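Local coordinates for nitronate monooxygenase family protein (Pseudomonas aeruginosa, PDB 4QIT) that oxidises alkyl nitronates with molecular oxygen, the toxin propionate 3-nitronate being its best substrate, using flavin mononucleotide as cofactor, at residues L205-V208 against R209-A213; T50-A53 against A54-R58; R322-H325 against D326-A329. The protein carries 1 engineered substitution. All blocks are in the same frame, centred on the assembly; numbering follows the deposited sequence.

How the contacts relate
Contact 1 is the buried one of the three: 205-208 and 209-213 follow one another along helix 204-212 and its end, held by backbone bonds and leucine packing, with an arginine reaching the second subunit. Contact 2, partly buried, marks the passage from the loop after strand 45-48 into helix 54-65, where a backbone carbonyl starts the helix and a salt bridge braces its start. Contact 3 lies at the surface in the loop after helix 307-320, and water takes a share of its bonding. Contacts 2 and 3 have centres about 27 Å apart; both lie across the chain's centre from contact 1. None touches another.

Contact 1: L205-V208 against R209-A213; sequences LALV and RLLAA
Leu207 and Leu211, one turn apart on helix 204-212 of the TIM barrel, meet through their methyl groups, CD1 of Leu207 lying 3.8 Å from CD1 of Leu211. The two side chains cross obliquely. Leu207 holds its CG anti to the backbone N (chi1 -175°), and its CD1 lies near both methyl groups of Leu211. Behind the packing is the helix backbone, whose i to i+4 bonds set the spacing: Leu211 N reaches Leu207 O at 3.0 Å with an N-H...O angle of 164°, and the bonds from Leu210 N to Ala206 O and from Ala212 N to Val208 O flank it. The next shell shows which way the helix faces. Leu207 and Leu211 both touch Pro165, at the start of helix 165-173, and Ala181 of strand 178-182, while Val208 reaches Ala221 of strand 219-222, so this side of the helix covers the barrel wall. A different side faces the second subunit. There Arg209 leaves with CG anti to its N, bends at chi2 (85°) and turns away from the preceding residues, giving NE to a salt bridge with Asp227 of the second subunit and NH2 to Leu237 O of its own chain. Leu210 packs on Gln334 of the second subunit. Its branch point also sits tightly against the preceding turn, with CG of Leu210 only 3.2 Å from the carbonyl oxygen of Ala206.

Contact 2: T50-A53 against A54-R58; sequences TGSA and AEKGR
The guanidinium of Arg58 and the carboxylate of Glu55 meet edge to edge, one turn apart at the start of helix 54-65 and both within 54-58, just beyond the N-cap residue Ala53. The grip is side-on and bidentate: NE of Arg58 donates to OE1 of Glu55 at 2.8 Å, and NH2 of Arg58 reaches OE2 of Glu55 at the same 2.8 Å. OE2 is met at its syn lone pair almost exactly in the guanidinium plane, whereas NE approaches OE1 on the syn side from 27° out of the carboxylate plane, so the two groups are slightly tilted. At the cap, Ala53 contributes a backbone oxygen to the turn. Gly57 N bonds to Ala53 O at 3.0 Å with an N-H...O angle of 166°, and Lys56 N adds a weak bond to that same oxygen. Lys56 then runs alongside Ser52, its CG 3.7 Å from Ser52 CB, because chi1 of 172° sets that carbon anti to the backbone N; its amine leads away. Glu130 and Glu131 of helix 124-131 also form salt bridges with Arg58. Its positive charge probably offsets the mutual repulsion of the three carboxylates, and the bridges tie helix 54-65 to helix 124-131.

Contact 3: R322-H325 against D326-A329; sequences RGNH and DFAA
Asn324 folds its side chain forward onto the backbone of Asp326, making an Asx turn that overlaps a type I beta turn from His325 to Ala328. The evidence is the bond from Asp326 N to Asn324 OD1, 2.8 Å long with an N-H...O angle of 159°. The donor stands 30° off the amide's carbonyl plane. Asn324 CG lies anti to its backbone N (chi1 -174°), the setting that carries OD1 forward to this N-H. That oxygen also comes to the edge of the Phe327 ring, near its plane, 3.7 Å from CD1 of Phe327. The beta turn itself is closed by a weak bond from Ala328 N to His325 O at 3.3 Å. Two waters bridge the same stretch. Water 1 donates to Asn324 O and accepts from Phe327 N at 2.9 Å, resting at the edge of the aromatic ring; water 2 accepts from Asn324 ND2 at 3.0 Å and donates to Asp326 OD2 at 2.7 Å. Just upstream, Gly323 is the C-prime residue of the Schellman motif ending helix 307-320, against which Phe327 packs through Leu315 and Ala319. With OD1 accepting and ND2 donating, both ends of the Asn324 amide are engaged, which should restrict its rotation, while the nearly perpendicular Asp326 carboxylate is joined to it through solvent.

Contact 1: L205-V208 against R209-A213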
loop_
_atom_site.group_PDB
_atom_site.type_symbol
_atom_site.label_atom_id
_atom_site.label_comp_id
_atom_site.label_asym_id
_atom_site.label_seq_id
_atom_site.Cartn_x
_atom_site.Cartn_y
_atom_site.Cartn_z
ATOM N N LEU A 205 -2.756 -2.365 6.280
ATOM C CA LEU A 205 -4.086 -2.459 6.867
ATOM C C LEU A 205 -4.833 -3.672 6.320
ATOM O O LEU A 205 -5.487 -4.392 7.081
ATOM C CB LEU A 205 -4.870 -1.175 6.631
ATOM C CG LEU A 205 -6.280 -1.187 7.223
ATOM C CD1 LEU A 205 -6.535 0.088 8.011
ATOM C CD2 LEU A 205 -7.293 -1.361 6.093
ATOM N N ALA A 206 -4.728 -3.920 5.016
ATOM C CA ALA A 206 -5.371 -5.112 4.458
ATOM C C ALA A 206 -4.619 -6.379 4.850
ATOM O O ALA A 206 -5.235 -7.370 5.275
ATOM C CB ALA A 206 -5.487 -5.022 2.934
ATOM N N LEU A 207 -3.293 -6.369 4.719
ATOM C CA LEU A 207 -2.518 -7.590 4.955
ATOM C C LEU A 207 -2.648 -8.106 6.381
ATOM O O LEU A 207 -2.855 -9.307 6.593
ATOM C CB LEU A 207 -1.039 -7.388 4.619
ATOM C CG LEU A 207 -0.176 -8.645 4.730
ATOM C CD1 LEU A 207 -0.593 -9.727 3.728
ATOM C CD2 LEU A 207 1.289 -8.305 4.538
ATOM N N VAL A 208 -2.525 -7.219 7.362
ATOM C CA VAL A 208 -2.622 -7.636 8.759
ATOM C C VAL A 208 -3.997 -8.227 9.068
ATOM O O VAL A 208 -4.099 -9.275 9.710
ATOM C CB VAL A 208 -2.308 -6.471 9.714
ATOM C CG1 VAL A 208 -2.543 -6.876 11.167
ATOM C CG2 VAL A 208 -0.865 -6.050 9.538
ATOM N N ARG A 209 -5.049 -7.576 8.587
ATOM C CA ARG A 209 -6.400 -8.072 8.814
ATOM C C ARG A 209 -6.610 -9.434 8.161
ATOM O O ARG A 209 -7.207 -10.331 8.759
ATOM C CB ARG A 209 -7.435 -7.078 8.299
ATOM C CG ARG A 209 -8.848 -7.488 8.670
ATOM C CD ARG A 209 -9.232 -7.016 10.078
ATOM N NE ARG A 209 -10.413 -7.732 10.547
ATOM C CZ ARG A 209 -10.376 -8.777 11.366
ATOM N NH1 ARG A 209 -11.509 -9.368 11.722
ATOM N NH2 ARG A 209 -9.212 -9.226 11.845
ATOM N N LEU A 210 -6.126 -9.596 6.934
ATOM C CA LEU A 210 -6.272 -10.859 6.218
ATOM C C LEU A 210 -5.572 -12.004 6.946
ATOM O O LEU A 210 -6.127 -13.094 7.098
ATOM C CB LEU A 210 -5.712 -10.737 4.798
ATOM C CG LEU A 210 -6.516 -9.862 3.828
ATOM C CD1 LEU A 210 -5.730 -9.552 2.555
ATOM C CD2 LEU A 210 -7.857 -10.514 3.480
ATOM N N LEU A 211 -4.350 -11.758 7.395
ATOM C CA LEU A 211 -3.594 -12.786 8.085
ATOM C C LEU A 211 -4.159 -13.083 9.482
ATOM O O LEU A 211 -4.175 -14.234 9.899
ATOM C CB LEU A 211 -2.115 -12.411 8.145
ATOM C CG LEU A 211 -1.221 -12.889 6.993
ATOM C CD1 LEU A 211 -1.878 -12.823 5.608
ATOM C CD2 LEU A 211 0.147 -12.214 7.002
ATOM N N ALA A 212 -4.629 -12.061 10.195
ATOM C CA ALA A 212 -5.217 -12.267 11.519
ATOM C C ALA A 212 -6.540 -13.019 11.402
ATOM O O ALA A 212 -6.856 -13.878 12.231
ATOM C CB ALA A 212 -5.419 -10.936 12.240
ATOM N N ALA A 213 -7.312 -12.708 10.367
ATOM C CA ALA A 213 -8.579 -13.390 10.130
ATOM C C ALA A 213 -8.384 -14.890 9.886
ATOM O O ALA A 213 -9.350 -15.654 9.914
ATOM C CB ALA A 213 -9.310 -12.753 8.965
#

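Contact 2: T50-A53 against A54-R58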
loop_
_atom_site.group_PDB
_atom_site.type_symbol
_atom_site.label_atom_id
_atom_site.label_comp_id
_atom_site.label_asym_id
_atom_site.label_seq_id
_atom_site.Cartn_x
_atom_site.Cartn_y
_atom_site.Cartn_z
ATOM N N THR A 50 23.236 -11.454 8.035
ATOM C CA THR A 50 23.555 -11.850 6.657
ATOM C C THR A 50 24.712 -11.022 6.095
ATOM O O THR A 50 24.854 -9.837 6.403
ATOM C CB THR A 50 22.305 -11.765 5.752
ATOM O OG1 THR A 50 21.398 -12.815 6.112
ATOM C CG2 THR A 50 22.680 -11.895 4.274
ATOM N N GLY A 51 25.570 -11.650 5.295
ATOM C CA GLY A 51 26.692 -10.938 4.709
ATOM C C GLY A 51 27.951 -11.055 5.544
ATOM O O GLY A 51 29.010 -10.583 5.135
ATOM N N SER A 52 27.825 -11.673 6.716
ATOM C CA SER A 52 28.974 -11.921 7.590
ATOM C C SER A 52 29.240 -13.412 7.673
ATOM O O SER A 52 28.316 -14.216 7.613
ATOM C CB SER A 52 28.720 -11.372 8.996
ATOM O OG SER A 52 28.684 -9.957 8.984
ATOM N N ALA A 53 30.513 -13.777 7.792
ATOM C CA ALA A 53 30.874 -15.162 8.075
ATOM C C ALA A 53 30.245 -15.579 9.399
ATOM O O ALA A 53 30.033 -14.742 10.279
ATOM C CB ALA A 53 32.385 -15.313 8.135
ATOM N N ALA A 54 29.945 -16.868 9.542
ATOM C CA ALA A 54 29.227 -17.356 10.717
ATOM C C ALA A 54 29.891 -16.968 12.043
ATOM O O ALA A 54 29.206 -16.644 13.015
ATOM C CB ALA A 54 29.020 -18.868 10.628
ATOM N N GLU A 55 31.221 -16.980 12.078
ATOM C CA GLU A 55 31.939 -16.609 13.294
ATOM C C GLU A 55 31.845 -15.113 13.608
ATOM O O GLU A 55 31.894 -14.716 14.777
ATOM C CB GLU A 55 33.392 -17.095 13.241
ATOM C CG GLU A 55 33.510 -18.618 13.252
ATOM C CD GLU A 55 32.817 -19.247 14.446
ATOM O OE1 GLU A 55 33.005 -18.736 15.573
ATOM O OE2 GLU A 55 32.072 -20.237 14.264
ATOM N N LYS A 56 31.689 -14.287 12.575
ATOM C CA LYS A 56 31.451 -12.861 12.788
ATOM C C LYS A 56 30.035 -12.656 13.322
ATOM O O LYS A 56 29.813 -11.845 14.227
ATOM C CB LYS A 56 31.661 -12.066 11.496
ATOM C CG LYS A 56 31.247 -10.601 11.594
ATOM C CD LYS A 56 31.996 -9.874 12.709
ATOM C CE LYS A 56 31.431 -8.480 12.949
ATOM N NZ LYS A 56 31.458 -7.646 11.717
ATOM N N GLY A 57 29.082 -13.403 12.766
ATOM C CA GLY A 57 27.723 -13.405 13.276
ATOM C C GLY A 57 27.708 -13.801 14.741
ATOM O O GLY A 57 27.011 -13.188 15.556
ATOM N N ARG A 58 28.495 -14.822 15.079
ATOM C CA ARG A 58 28.599 -15.269 16.459
ATOM C C ARG A 58 29.072 -14.134 17.358
ATOM O O ARG A 58 28.518 -13.927 18.438
ATOM C CB ARG A 58 29.561 -16.463 16.574
ATOM C CG ARG A 58 29.482 -17.172 17.923
ATOM C CD ARG A 58 30.647 -18.137 18.140
ATOM N NE ARG A 58 30.731 -19.175 17.113
ATOM C CZ ARG A 58 30.029 -20.304 17.130
ATOM N NH1 ARG A 58 29.158 -20.530 18.102
ATOM N NH2 ARG A 58 30.180 -21.202 16.163
#

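Contact 3: R322-H325 against D326-A329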
loop_
_atom_site.group_PDB
_atom_site.type_symbol
_atom_site.label_atom_id
_atom_site.label_comp_id
_atom_site.label_asym_id
_atom_site.label_seq_id
_atom_site.Cartn_x
_atom_site.Cartn_y
_atom_site.Cartn_z
ATOM N N ARG A 322 34.351 10.869 -2.759
ATOM C CA ARG A 322 34.400 12.224 -3.302
ATOM C C ARG A 322 33.362 13.104 -2.618
ATOM O O ARG A 322 33.055 14.205 -3.091
ATOM C CB ARG A 322 34.182 12.220 -4.813
ATOM C CG ARG A 322 35.238 11.472 -5.611
ATOM C CD ARG A 322 36.606 12.161 -5.539
ATOM N NE ARG A 322 37.554 11.498 -6.431
ATOM C CZ ARG A 322 38.372 10.520 -6.058
ATOM N NH1 ARG A 322 38.381 10.096 -4.796
ATOM N NH2 ARG A 322 39.192 9.968 -6.945
ATOM N N GLY A 323 32.831 12.613 -1.500
ATOM C CA GLY A 323 31.882 13.360 -0.686
ATOM C C GLY A 323 30.464 13.392 -1.249
ATOM O O GLY A 323 29.644 14.231 -0.853
ATOM N N ASN A 324 30.178 12.482 -2.180
ATOM C CA ASN A 324 28.875 12.431 -2.847
ATOM C C ASN A 324 27.997 11.320 -2.266
ATOM O O ASN A 324 28.383 10.142 -2.249
ATOM C CB ASN A 324 29.069 12.248 -4.358
ATOM C CG ASN A 324 27.764 12.329 -5.150
ATOM O OD1 ASN A 324 26.828 11.564 -4.913
ATOM N ND2 ASN A 324 27.713 13.245 -6.117
ATOM N N HIS A 325 26.819 11.709 -1.780
ATOM C CA HIS A 325 25.903 10.780 -1.116
ATOM C C HIS A 325 24.677 10.449 -1.946
ATOM O O HIS A 325 23.734 9.854 -1.428
ATOM C CB HIS A 325 25.472 11.353 0.232
ATOM C CG HIS A 325 26.615 11.548 1.181
ATOM N ND1 HIS A 325 27.051 10.555 2.025
ATOM C CD2 HIS A 325 27.437 12.606 1.377
ATOM C CE1 HIS A 325 28.081 11.002 2.729
ATOM N NE2 HIS A 325 28.335 12.239 2.350
ATOM N N ASP A 326 24.708 10.793 -3.230
ATOM C CA ASP A 326 23.521 10.662 -4.087
ATOM C C ASP A 326 23.238 9.242 -4.570
ATOM O O ASP A 326 22.304 9.026 -5.342
ATOM C CB ASP A 326 23.618 11.594 -5.303
ATOM C CG ASP A 326 23.442 13.051 -4.940
ATOM O OD1 ASP A 326 22.921 13.350 -3.841
ATOM O OD2 ASP A 326 23.821 13.904 -5.769
ATOM N N PHE A 327 24.038 8.278 -4.121
ATOM C CA PHE A 327 23.865 6.883 -4.512
ATOM C C PHE A 327 23.617 6.000 -3.297
ATOM O O PHE A 327 23.502 4.782 -3.417
ATOM C CB PHE A 327 25.096 6.396 -5.295
ATOM C CG PHE A 327 25.303 7.131 -6.576
ATOM C CD1 PHE A 327 25.940 8.362 -6.592
ATOM C CD2 PHE A 327 24.821 6.613 -7.766
ATOM C CE1 PHE A 327 26.102 9.060 -7.781
ATOM C CE2 PHE A 327 24.982 7.310 -8.968
ATOM C CZ PHE A 327 25.632 8.536 -8.968
ATOM N N ALA A 328 23.523 6.624 -2.127
ATOM C CA ALA A 328 23.381 5.899 -0.863
ATOM C C ALA A 328 22.100 5.075 -0.759
ATOM O O ALA A 328 21.082 5.368 -1.407
ATOM C CB ALA A 328 23.466 6.868 0.309
ATOM N N ALA A 329 22.159 4.035 0.068
ATOM C CA ALA A 329 20.967 3.262 0.389
ATOM C C ALA A 329 20.345 3.868 1.642
ATOM O O ALA A 329 20.789 3.612 2.770
ATOM C CB ALA A 329 21.315 1.794 0.614
HETATM O O HOH W 1 26.555 8.108 -2.729
HETATM O O HOH W 2 25.362 13.492 -7.946
#